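Long-range contact in leucine aminopeptidase 2 (Saccharomyces cerevisiae, PDB 2XQ0), which is a zinc-dependent aminopeptidase of the M1 family that preferentially cleaves di- and tripeptides and also shows low epoxide hydrolase activity in vitro: residues R222-R231 / G260-D269. Sequence-based numbering, arbitrary orientation.
Sequences RSTVYTEPFR and GTYDILVNVD
The carboxylate of Asp263 lies against strand 223-227, where OD1 accepts a hydrogen bond from the backbone N of Thr224 at 2.9 Å, the donor lying above the carboxylate plane. With CG beside its own backbone N, the group lies alongside Thr224, both side chains pointing the same way. OD2 sits at the edge of the Tyr226 ring, 3.9 Å from CE2, with the two planes 58° apart. One water joins OD1 to Thr224 OG1 and another joins OD2 to Tyr226 OH, so one short acid takes the amide directly and is linked to two hydroxyls through water, a reach that suits aspartate.

The strands run parallel, and bonds such as Tyr226 N to Ile264 O (2.8 Å) alternate between them. Small hydroxyls extend the pairing: Ser223 OG meets a lone pair of Tyr262 O at 2.8 Å, and Thr227 OG1, trans to its own N (chi1 -172°), reaches Val266 O at 3.0 Å. Val225 and Val266, beta-branched as suits strands, touch through their CG2 methyls, 3.9 Å apart.

Beyond the strands, Arg231, long enough to span two acids, bends at chi2 and chi3; its NH1 forms a salt bridge with Asp269 OD1 at 3.2 Å, on the syn side but tilted from both planes, which stand 66° apart. NH2 also forms a salt bridge with Glu228 OE1, while Phe230 CZ lies over the guanidinium face. Arg231's positive charge probably offsets the repulsion between Glu228 and Asp269, which a water also links.

Strands 215-220 and 282-284 flank the pair in a mixed sheet. Tyr262, hydrogen-bonded to Thr282, packs with Ile264 against helix 297-311, which carries zinc ligands His301 and His305 and the proton acceptor Glu302; helix 243-253 packs on Ser223 and Arg222.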
loop_
_atom_site.group_PDB
_atom_site.type_symbol
_atom_site.label_atom_id
_atom_site.label_comp_id
_atom_site.label_asym_id
_atom_site.label_seq_id
_atom_site.Cartn_x
_atom_site.Cartn_y
_atom_site.Cartn_z
ATOM N N ARG A 222 14.425 8.518 -16.924
ATOM C CA ARG A 222 13.501 9.449 -16.294
ATOM C C ARG A 222 13.255 9.073 -14.838
ATOM O O ARG A 222 12.200 9.372 -14.290
ATOM C CB ARG A 222 12.180 9.537 -17.070
ATOM C CG ARG A 222 11.537 8.195 -17.290
ATOM C CD ARG A 222 10.292 8.274 -18.170
ATOM N NE ARG A 222 10.092 7.006 -18.875
ATOM C CZ ARG A 222 9.026 6.718 -19.606
ATOM N NH1 ARG A 222 8.048 7.604 -19.737
ATOM N NH2 ARG A 222 8.942 5.545 -20.208
ATOM N N SER A 223 14.254 8.460 -14.213
ATOM C CA SER A 223 14.097 7.938 -12.860
ATOM C C SER A 223 15.315 8.164 -11.978
ATOM O O SER A 223 16.439 7.933 -12.380
ATOM C CB SER A 223 13.769 6.449 -12.904
ATOM O OG SER A 223 12.525 6.230 -13.543
ATOM N N THR A 224 15.070 8.589 -10.752
ATOM C CA THR A 224 16.148 8.811 -9.812
ATOM C C THR A 224 15.764 8.138 -8.519
ATOM O O THR A 224 14.601 8.143 -8.148
ATOM C CB THR A 224 16.302 10.307 -9.554
ATOM O OG1 THR A 224 16.491 10.987 -10.808
ATOM C CG2 THR A 224 17.464 10.583 -8.621
ATOM N N VAL A 225 16.723 7.556 -7.821
ATOM C CA VAL A 225 16.426 7.058 -6.482
ATOM C C VAL A 225 16.996 7.990 -5.404
ATOM O O VAL A 225 18.087 8.546 -5.572
ATOM C CB VAL A 225 16.917 5.604 -6.281
ATOM C CG1 VAL A 225 18.445 5.511 -6.427
ATOM C CG2 VAL A 225 16.477 5.078 -4.906
ATOM N N TYR A 226 16.240 8.168 -4.318
ATOM C CA TYR A 226 16.633 8.998 -3.180
ATOM C C TYR A 226 16.733 8.107 -1.951
ATOM O O TYR A 226 15.902 7.238 -1.764
ATOM C CB TYR A 226 15.601 10.101 -2.934
ATOM C CG TYR A 226 15.561 11.137 -4.020
ATOM C CD1 TYR A 226 16.311 12.298 -3.914
ATOM C CD2 TYR A 226 14.772 10.958 -5.160
ATOM C CE1 TYR A 226 16.294 13.254 -4.913
ATOM C CE2 TYR A 226 14.745 11.916 -6.165
ATOM C CZ TYR A 226 15.512 13.061 -6.030
ATOM O OH TYR A 226 15.511 14.029 -7.013
ATOM N N THR A 227 17.770 8.288 -1.139
ATOM C CA THR A 227 17.891 7.539 0.106
ATOM C C THR A 227 19.056 8.064 0.931
ATOM O O THR A 227 19.700 9.037 0.546
ATOM C CB THR A 227 18.051 6.014 -0.112
ATOM O OG1 THR A 227 17.979 5.333 1.152
ATOM C CG2 THR A 227 19.364 5.691 -0.787
ATOM N N GLU A 228 19.317 7.424 2.065
ATOM C CA GLU A 228 20.468 7.804 2.882
ATOM C C GLU A 228 21.757 7.410 2.169
ATOM O O GLU A 228 21.848 6.318 1.578
ATOM C CB GLU A 228 20.371 7.169 4.273
ATOM C CG GLU A 228 19.169 7.652 5.100
ATOM C CD GLU A 228 18.902 6.793 6.336
ATOM O OE1 GLU A 228 18.154 5.793 6.215
ATOM O OE2 GLU A 228 19.435 7.118 7.424
ATOM N N PRO A 229 22.767 8.296 2.208
ATOM C CA PRO A 229 24.023 8.031 1.491
ATOM C C PRO A 229 24.558 6.601 1.670
ATOM O O PRO A 229 25.007 5.999 0.691
ATOM C CB PRO A 229 24.985 9.059 2.085
ATOM C CG PRO A 229 24.075 10.218 2.486
ATOM C CD PRO A 229 22.795 9.572 2.950
ATOM N N PHE A 230 24.489 6.052 2.881
ATOM C CA PHE A 230 25.129 4.763 3.140
ATOM C C PHE A 230 24.538 3.644 2.287
ATOM O O PHE A 230 25.205 2.641 1.994
ATOM C CB PHE A 230 25.074 4.398 4.629
ATOM C CG PHE A 230 23.758 3.827 5.072
ATOM C CD1 PHE A 230 23.531 2.453 5.023
ATOM C CD2 PHE A 230 22.747 4.656 5.538
ATOM C CE1 PHE A 230 22.318 1.922 5.429
ATOM C CE2 PHE A 230 21.527 4.130 5.947
ATOM C CZ PHE A 230 21.308 2.763 5.888
ATOM N N ARG A 231 23.293 3.837 1.869
ATOM C CA ARG A 231 22.549 2.809 1.150
ATOM C C ARG A 231 22.367 3.165 -0.327
ATOM O O ARG A 231 21.824 2.375 -1.110
ATOM C CB ARG A 231 21.176 2.646 1.814
ATOM C CG ARG A 231 20.259 1.649 1.144
ATOM C CD ARG A 231 19.402 0.950 2.175
ATOM N NE ARG A 231 18.694 1.902 3.020
ATOM C CZ ARG A 231 18.340 1.652 4.275
ATOM N NH1 ARG A 231 18.636 0.479 4.829
ATOM N NH2 ARG A 231 17.686 2.568 4.973
ATOM N N GLY A 260 5.788 12.690 -16.076
ATOM C CA GLY A 260 7.146 13.181 -16.222
ATOM C C GLY A 260 8.173 12.204 -15.664
ATOM O O GLY A 260 8.567 11.249 -16.325
ATOM N N THR A 261 8.617 12.442 -14.435
ATOM C CA THR A 261 9.607 11.567 -13.840
ATOM C C THR A 261 8.902 10.459 -13.075
ATOM O O THR A 261 7.747 10.606 -12.677
ATOM C CB THR A 261 10.497 12.337 -12.871
ATOM O OG1 THR A 261 9.673 12.936 -11.862
ATOM C CG2 THR A 261 11.268 13.430 -13.616
ATOM N N TYR A 262 9.597 9.341 -12.917
ATOM C CA TYR A 262 9.195 8.305 -11.974
ATOM C C TYR A 262 10.344 8.045 -10.992
ATOM O O TYR A 262 11.301 7.325 -11.307
ATOM C CB TYR A 262 8.803 7.002 -12.671
ATOM C CG TYR A 262 8.310 6.009 -11.645
ATOM C CD1 TYR A 262 6.989 6.047 -11.193
ATOM C CD2 TYR A 262 9.174 5.106 -11.053
ATOM C CE1 TYR A 262 6.543 5.153 -10.224
ATOM C CE2 TYR A 262 8.736 4.212 -10.072
ATOM C CZ TYR A 262 7.428 4.243 -9.667
ATOM O OH TYR A 262 7.003 3.366 -8.691
ATOM N N ASP A 263 10.257 8.641 -9.805
ATOM C CA ASP A 263 11.350 8.567 -8.848
ATOM C C ASP A 263 10.951 7.687 -7.683
ATOM O O ASP A 263 9.771 7.488 -7.431
ATOM C CB ASP A 263 11.698 9.965 -8.334
ATOM C CG ASP A 263 12.314 10.848 -9.408
ATOM O OD1 ASP A 263 12.780 10.325 -10.455
ATOM O OD2 ASP A 263 12.358 12.072 -9.184
ATOM N N ILE A 264 11.950 7.166 -6.975
ATOM C CA ILE A 264 11.723 6.312 -5.817
ATOM C C ILE A 264 12.484 6.832 -4.590
ATOM O O ILE A 264 13.676 7.095 -4.672
ATOM C CB ILE A 264 12.162 4.878 -6.121
ATOM C CG1 ILE A 264 11.390 4.339 -7.328
ATOM C CG2 ILE A 264 11.996 3.963 -4.863
ATOM C CD1 ILE A 264 11.952 3.052 -7.885
ATOM N N LEU A 265 11.783 6.994 -3.464
ATOM C CA LEU A 265 12.421 7.288 -2.183
ATOM C C LEU A 265 12.526 5.996 -1.398
ATOM O O LEU A 265 11.505 5.398 -1.082
ATOM C CB LEU A 265 11.580 8.287 -1.362
ATOM C CG LEU A 265 12.018 8.472 0.097
ATOM C CD1 LEU A 265 13.378 9.102 0.157
ATOM C CD2 LEU A 265 11.004 9.324 0.903
ATOM N N VAL A 266 13.747 5.550 -1.094
ATOM C CA VAL A 266 13.914 4.353 -0.281
ATOM C C VAL A 266 14.022 4.826 1.150
ATOM O O VAL A 266 15.018 5.437 1.545
ATOM C CB VAL A 266 15.137 3.496 -0.683
ATOM C CG1 VAL A 266 15.327 2.372 0.313
ATOM C CG2 VAL A 266 14.944 2.918 -2.101
ATOM N N ASN A 267 12.964 4.577 1.916
ATOM C CA ASN A 267 12.810 5.204 3.219
ATOM C C ASN A 267 13.676 4.599 4.314
ATOM O O ASN A 267 14.379 3.606 4.091
ATOM C CB ASN A 267 11.343 5.154 3.636
ATOM C CG ASN A 267 10.676 6.505 3.572
ATOM O OD1 ASN A 267 11.261 7.518 3.947
ATOM N ND2 ASN A 267 9.438 6.528 3.107
ATOM N N VAL A 268 13.601 5.205 5.496
ATOM C CA VAL A 268 14.266 4.699 6.696
ATOM C C VAL A 268 13.685 3.344 7.094
ATOM O O VAL A 268 12.584 2.982 6.682
ATOM C CB VAL A 268 14.151 5.704 7.884
ATOM C CG1 VAL A 268 14.911 6.987 7.571
ATOM C CG2 VAL A 268 12.693 6.017 8.186
ATOM N N ASP A 269 14.411 2.604 7.920
ATOM C CA ASP A 269 13.998 1.243 8.252
ATOM C C ASP A 269 12.655 1.136 8.998
ATOM O O ASP A 269 11.997 0.102 8.925
ATOM C CB ASP A 269 15.135 0.493 8.970
ATOM C CG ASP A 269 16.470 0.624 8.236
ATOM O OD1 ASP A 269 16.773 -0.217 7.362
ATOM O OD2 ASP A 269 17.219 1.585 8.526
HETATM O O HOH W 1 7.987 10.487 -18.647
HETATM O O HOH W 2 14.188 11.653 -12.068
HETATM O O HOH W 3 14.278 13.665 -9.636
HETATM O O HOH W 4 17.703 4.253 8.840
#